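Local coordinates for putative cell adhesion protein (Parabacteroides distasonis, PDB 3LIU) that probably serves as a pilus subunit of the FimA/Mfa1 fimbrillin family, with an inferred role in cell adhesion, at residues Asn357-Pro369 against Thr381-Asn393. Sequence-based numbering, arbitrary orientation.
Sequences NYKYEISLTIIGP and TNVSASVKVEPWN
Lys-359 lies across the indole of Trp-392 at about a right angle, its CE 3.6 Å from the centroid of the five-membered ring in a CH-pi contact and its CG over the same ring system. CG of Trp-392 is anti to the backbone N (chi1 -172°), which turns the indole back against segment 357-369. Beyond the ring, NZ of Lys-359 forms a salt bridge with Glu-281, while Arg-173 makes a cation-pi contact with the indole. Were Trp-392 replaced by an alanine, the lysine methylenes would probably lose the ring face they lie across, and Arg-173 its aromatic partner.

Packing is tight on the face carrying Tyr-360, Ile-362 and Leu-364: Val-389 CG2 lies 3.4 Å from Tyr-360 CE2, and Leu-364 CD2 meets Ala-385 CB at 3.5 Å. On the opposite face, past the Lys-359 and Trp-392 contact, Ser-363 with Ser-386 and Thr-365 with Ser-384 pair mainly through backbone, both Ser-384 and Ser-386 being exposed. At the far end, Asn-382 ND2 gives Pro-369 O an almost straight 2.7 Å hydrogen bond.

Strand 172-185 runs parallel along the other edge of 358-366. The consecutive antiparallel strands form a C-terminal beta-hairpin whose Ile-362, Leu-364 and Ile-366 pack on strand 308-319, consistent with the transthyretin-like beta-sandwich of FimA-type fimbrillins.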
loop_
_atom_site.group_PDB
_atom_site.type_symbol
_atom_site.label_atom_id
_atom_site.label_comp_id
_atom_site.label_asym_id
_atom_site.label_seq_id
_atom_site.Cartn_x
_atom_site.Cartn_y
_atom_site.Cartn_z
ATOM N N ASN A 357 -4.349 -0.249 -3.071
ATOM C CA ASN A 357 -5.502 -1.145 -3.122
ATOM C C ASN A 357 -5.486 -2.116 -4.313
ATOM O O ASN A 357 -6.533 -2.486 -4.829
ATOM C CB ASN A 357 -6.804 -0.342 -3.099
ATOM C CG ASN A 357 -7.974 -1.167 -2.563
ATOM O OD1 ASN A 357 -7.848 -1.869 -1.568
ATOM N ND2 ASN A 357 -9.098 -1.077 -3.218
ATOM N N TYR A 358 -4.278 -2.472 -4.748
ATOM C CA TYR A 358 -4.036 -3.517 -5.728
ATOM C C TYR A 358 -3.167 -4.574 -5.125
ATOM O O TYR A 358 -2.360 -4.303 -4.253
ATOM C CB TYR A 358 -3.304 -2.977 -6.967
ATOM C CG TYR A 358 -4.129 -2.061 -7.841
ATOM C CD1 TYR A 358 -5.137 -2.562 -8.662
ATOM C CD2 TYR A 358 -3.917 -0.696 -7.827
ATOM C CE1 TYR A 358 -5.881 -1.706 -9.477
ATOM C CE2 TYR A 358 -4.677 0.161 -8.595
ATOM C CZ TYR A 358 -5.640 -0.351 -9.439
ATOM O OH TYR A 358 -6.361 0.511 -10.210
ATOM N N LYS A 359 -3.341 -5.797 -5.609
ATOM C CA LYS A 359 -2.506 -6.906 -5.253
ATOM C C LYS A 359 -1.598 -7.141 -6.446
ATOM O O LYS A 359 -2.066 -7.198 -7.589
ATOM C CB LYS A 359 -3.321 -8.149 -5.023
ATOM C CG LYS A 359 -4.139 -8.138 -3.786
ATOM C CD LYS A 359 -4.373 -9.561 -3.347
ATOM C CE LYS A 359 -5.054 -9.598 -2.037
ATOM N NZ LYS A 359 -4.924 -10.920 -1.367
ATOM N N TYR A 360 -0.306 -7.242 -6.160
ATOM C CA TYR A 360 0.732 -7.507 -7.130
ATOM C C TYR A 360 1.196 -8.948 -6.931
ATOM O O TYR A 360 1.607 -9.341 -5.812
ATOM C CB TYR A 360 1.892 -6.535 -6.922
ATOM C CG TYR A 360 1.560 -5.142 -7.288
ATOM C CD1 TYR A 360 0.812 -4.341 -6.434
ATOM C CD2 TYR A 360 1.997 -4.588 -8.484
ATOM C CE1 TYR A 360 0.501 -3.028 -6.776
ATOM C CE2 TYR A 360 1.687 -3.286 -8.827
ATOM C CZ TYR A 360 0.923 -2.519 -8.000
ATOM O OH TYR A 360 0.614 -1.224 -8.369
ATOM N N GLU A 361 1.052 -9.752 -7.981
ATOM C CA GLU A 361 1.462 -11.158 -7.967
ATOM C C GLU A 361 2.598 -11.311 -8.946
ATOM O O GLU A 361 2.406 -11.156 -10.163
ATOM C CB GLU A 361 0.302 -12.062 -8.370
ATOM C CG GLU A 361 -0.909 -11.943 -7.481
ATOM C CD GLU A 361 -0.686 -12.522 -6.098
ATOM O OE1 GLU A 361 0.275 -13.307 -5.922
ATOM O OE2 GLU A 361 -1.475 -12.189 -5.192
ATOM N N ILE A 362 3.809 -11.557 -8.409
ATOM C CA ILE A 362 5.064 -11.592 -9.191
ATOM C C ILE A 362 5.518 -13.049 -9.401
ATOM O O ILE A 362 5.640 -13.811 -8.445
ATOM C CB ILE A 362 6.173 -10.768 -8.471
ATOM C CG1 ILE A 362 5.682 -9.313 -8.294
ATOM C CG2 ILE A 362 7.511 -10.857 -9.227
ATOM C CD1 ILE A 362 6.587 -8.408 -7.581
ATOM N N SER A 363 5.703 -13.438 -10.654
ATOM C CA SER A 363 6.225 -14.750 -11.001
ATOM C C SER A 363 7.560 -14.573 -11.688
ATOM O O SER A 363 7.652 -13.896 -12.721
ATOM C CB SER A 363 5.259 -15.478 -11.947
ATOM O OG SER A 363 4.007 -15.620 -11.311
ATOM N N LEU A 364 8.588 -15.188 -11.118
ATOM C CA LEU A 364 9.939 -15.073 -11.638
ATOM C C LEU A 364 10.380 -16.287 -12.432
ATOM O O LEU A 364 10.068 -17.424 -12.069
ATOM C CB LEU A 364 10.903 -14.840 -10.476
ATOM C CG LEU A 364 10.652 -13.572 -9.682
ATOM C CD1 LEU A 364 11.809 -13.377 -8.633
ATOM C CD2 LEU A 364 10.506 -12.387 -10.625
ATOM N N THR A 365 11.085 -16.046 -13.534
ATOM C CA THR A 365 11.729 -17.123 -14.280
ATOM C C THR A 365 13.218 -16.847 -14.153
ATOM O O THR A 365 13.714 -15.848 -14.683
ATOM C CB THR A 365 11.334 -17.159 -15.766
ATOM O OG1 THR A 365 9.926 -17.392 -15.878
ATOM C CG2 THR A 365 12.094 -18.283 -16.538
ATOM N N ILE A 366 13.923 -17.708 -13.427
ATOM C CA ILE A 366 15.355 -17.537 -13.223
ATOM C C ILE A 366 16.110 -18.291 -14.304
ATOM O O ILE A 366 15.893 -19.485 -14.492
ATOM C CB ILE A 366 15.728 -18.011 -11.806
ATOM C CG1 ILE A 366 15.098 -17.030 -10.801
ATOM C CG2 ILE A 366 17.262 -18.122 -11.649
ATOM C CD1 ILE A 366 14.878 -17.600 -9.533
ATOM N N ILE A 367 16.981 -17.600 -15.034
ATOM C CA ILE A 367 17.639 -18.178 -16.211
ATOM C C ILE A 367 19.178 -18.191 -16.144
ATOM O O ILE A 367 19.853 -18.429 -17.140
ATOM C CB ILE A 367 17.159 -17.478 -17.525
ATOM C CG1 ILE A 367 17.632 -16.023 -17.582
ATOM C CG2 ILE A 367 15.596 -17.569 -17.634
ATOM C CD1 ILE A 367 17.587 -15.441 -19.003
ATOM N N GLY A 368 19.732 -17.968 -14.960
ATOM C CA GLY A 368 21.182 -17.917 -14.796
ATOM C C GLY A 368 21.492 -17.535 -13.372
ATOM O O GLY A 368 20.564 -17.321 -12.579
ATOM N N PRO A 369 22.792 -17.482 -13.015
ATOM C CA PRO A 369 23.170 -17.171 -11.653
ATOM C C PRO A 369 22.855 -15.712 -11.348
ATOM O O PRO A 369 22.992 -14.842 -12.208
ATOM C CB PRO A 369 24.685 -17.393 -11.637
ATOM C CG PRO A 369 25.051 -17.957 -12.968
ATOM C CD PRO A 369 23.969 -17.544 -13.897
ATOM N N THR A 381 21.177 -9.708 -15.155
ATOM C CA THR A 381 20.161 -9.888 -14.119
ATOM C C THR A 381 19.788 -11.386 -13.984
ATOM O O THR A 381 19.596 -11.887 -12.885
ATOM C CB THR A 381 18.893 -9.064 -14.442
ATOM O OG1 THR A 381 18.357 -9.514 -15.689
ATOM C CG2 THR A 381 19.194 -7.538 -14.549
ATOM N N ASN A 382 19.717 -12.077 -15.115
ATOM C CA ASN A 382 19.352 -13.518 -15.192
ATOM C C ASN A 382 17.987 -13.866 -14.599
ATOM O O ASN A 382 17.747 -15.003 -14.144
ATOM C CB ASN A 382 20.459 -14.395 -14.588
ATOM C CG ASN A 382 21.660 -14.496 -15.496
ATOM O OD1 ASN A 382 21.520 -14.392 -16.707
ATOM N ND2 ASN A 382 22.832 -14.703 -14.927
ATOM N N VAL A 383 17.077 -12.898 -14.666
ATOM C CA VAL A 383 15.722 -13.078 -14.189
ATOM C C VAL A 383 14.762 -12.362 -15.125
ATOM O O VAL A 383 15.060 -11.317 -15.654
ATOM C CB VAL A 383 15.544 -12.611 -12.730
ATOM C CG1 VAL A 383 15.855 -11.116 -12.557
ATOM C CG2 VAL A 383 14.138 -12.967 -12.223
ATOM N N SER A 384 13.639 -13.004 -15.380
ATOM C CA SER A 384 12.538 -12.435 -16.137
ATOM C C SER A 384 11.325 -12.453 -15.190
ATOM O O SER A 384 11.141 -13.430 -14.426
ATOM C CB SER A 384 12.297 -13.299 -17.371
ATOM O OG SER A 384 11.072 -12.982 -17.961
ATOM N N ALA A 385 10.567 -11.357 -15.159
ATOM C CA ALA A 385 9.435 -11.237 -14.262
ATOM C C ALA A 385 8.141 -10.931 -15.000
ATOM O O ALA A 385 8.126 -10.157 -15.917
ATOM C CB ALA A 385 9.691 -10.142 -13.215
ATOM N N SER A 386 7.076 -11.563 -14.543
ATOM C CA SER A 386 5.730 -11.342 -14.952
ATOM C C SER A 386 4.954 -10.920 -13.696
ATOM O O SER A 386 4.877 -11.689 -12.714
ATOM C CB SER A 386 5.179 -12.664 -15.455
ATOM O OG SER A 386 3.811 -12.564 -15.741
ATOM N N VAL A 387 4.373 -9.720 -13.756
ATOM C CA VAL A 387 3.654 -9.115 -12.648
ATOM C C VAL A 387 2.179 -8.942 -13.040
ATOM O O VAL A 387 1.861 -8.191 -13.957
ATOM C CB VAL A 387 4.323 -7.784 -12.253
ATOM C CG1 VAL A 387 3.702 -7.146 -11.033
ATOM C CG2 VAL A 387 5.850 -8.014 -12.011
ATOM N N LYS A 388 1.289 -9.658 -12.345
ATOM C CA LYS A 388 -0.150 -9.471 -12.479
ATOM C C LYS A 388 -0.602 -8.530 -11.424
ATOM O O LYS A 388 -0.259 -8.700 -10.243
ATOM C CB LYS A 388 -0.924 -10.746 -12.245
ATOM C CG LYS A 388 -0.733 -11.803 -13.279
ATOM C CD LYS A 388 -1.623 -12.992 -12.933
ATOM C CE LYS A 388 -1.382 -14.193 -13.851
ATOM N NZ LYS A 388 -2.174 -15.357 -13.350
ATOM N N VAL A 389 -1.392 -7.560 -11.844
ATOM C CA VAL A 389 -2.066 -6.660 -10.955
ATOM C C VAL A 389 -3.571 -6.932 -10.996
ATOM O O VAL A 389 -4.169 -6.983 -12.071
ATOM C CB VAL A 389 -1.801 -5.184 -11.333
ATOM C CG1 VAL A 389 -2.659 -4.270 -10.472
ATOM C CG2 VAL A 389 -0.333 -4.857 -11.136
ATOM N N GLU A 390 -4.139 -7.088 -9.801
ATOM C CA GLU A 390 -5.545 -7.371 -9.550
ATOM C C GLU A 390 -6.055 -6.332 -8.567
ATOM O O GLU A 390 -5.371 -6.069 -7.569
ATOM C CB GLU A 390 -5.690 -8.733 -8.847
ATOM C CG GLU A 390 -4.755 -9.853 -9.323
ATOM C CD GLU A 390 -5.290 -10.635 -10.513
ATOM O OE1 GLU A 390 -6.419 -10.351 -10.987
ATOM O OE2 GLU A 390 -4.566 -11.551 -10.973
ATOM N N PRO A 391 -7.245 -5.731 -8.817
ATOM C CA PRO A 391 -7.845 -4.941 -7.733
ATOM C C PRO A 391 -8.101 -5.807 -6.507
ATOM O O PRO A 391 -8.333 -6.999 -6.621
ATOM C CB PRO A 391 -9.160 -4.381 -8.337
ATOM C CG PRO A 391 -9.370 -5.087 -9.606
ATOM C CD PRO A 391 -8.004 -5.586 -10.075
ATOM N N TRP A 392 -8.037 -5.193 -5.336
ATOM C CA TRP A 392 -7.879 -5.944 -4.101
ATOM C C TRP A 392 -9.220 -6.249 -3.413
ATOM O O TRP A 392 -9.763 -5.387 -2.697
ATOM C CB TRP A 392 -6.979 -5.134 -3.158
ATOM C CG TRP A 392 -6.560 -5.823 -1.931
ATOM C CD1 TRP A 392 -7.125 -6.927 -1.355
ATOM C CD2 TRP A 392 -5.518 -5.406 -1.057
ATOM N NE1 TRP A 392 -6.467 -7.243 -0.203
ATOM C CE2 TRP A 392 -5.489 -6.308 0.017
ATOM C CE3 TRP A 392 -4.618 -4.331 -1.067
ATOM C CZ2 TRP A 392 -4.582 -6.187 1.059
ATOM C CZ3 TRP A 392 -3.732 -4.207 -0.038
ATOM C CH2 TRP A 392 -3.708 -5.139 1.014
ATOM N N ASN A 393 -9.687 -7.487 -3.617
ATOM C CA ASN A 393 -10.805 -8.139 -2.876
ATOM C C ASN A 393 -12.183 -7.795 -3.443
ATOM O O ASN A 393 -12.302 -7.592 -4.651
ATOM C CB ASN A 393 -10.742 -7.853 -1.371
HETATM O O HOH W 1 -11.582 -2.836 -2.151
#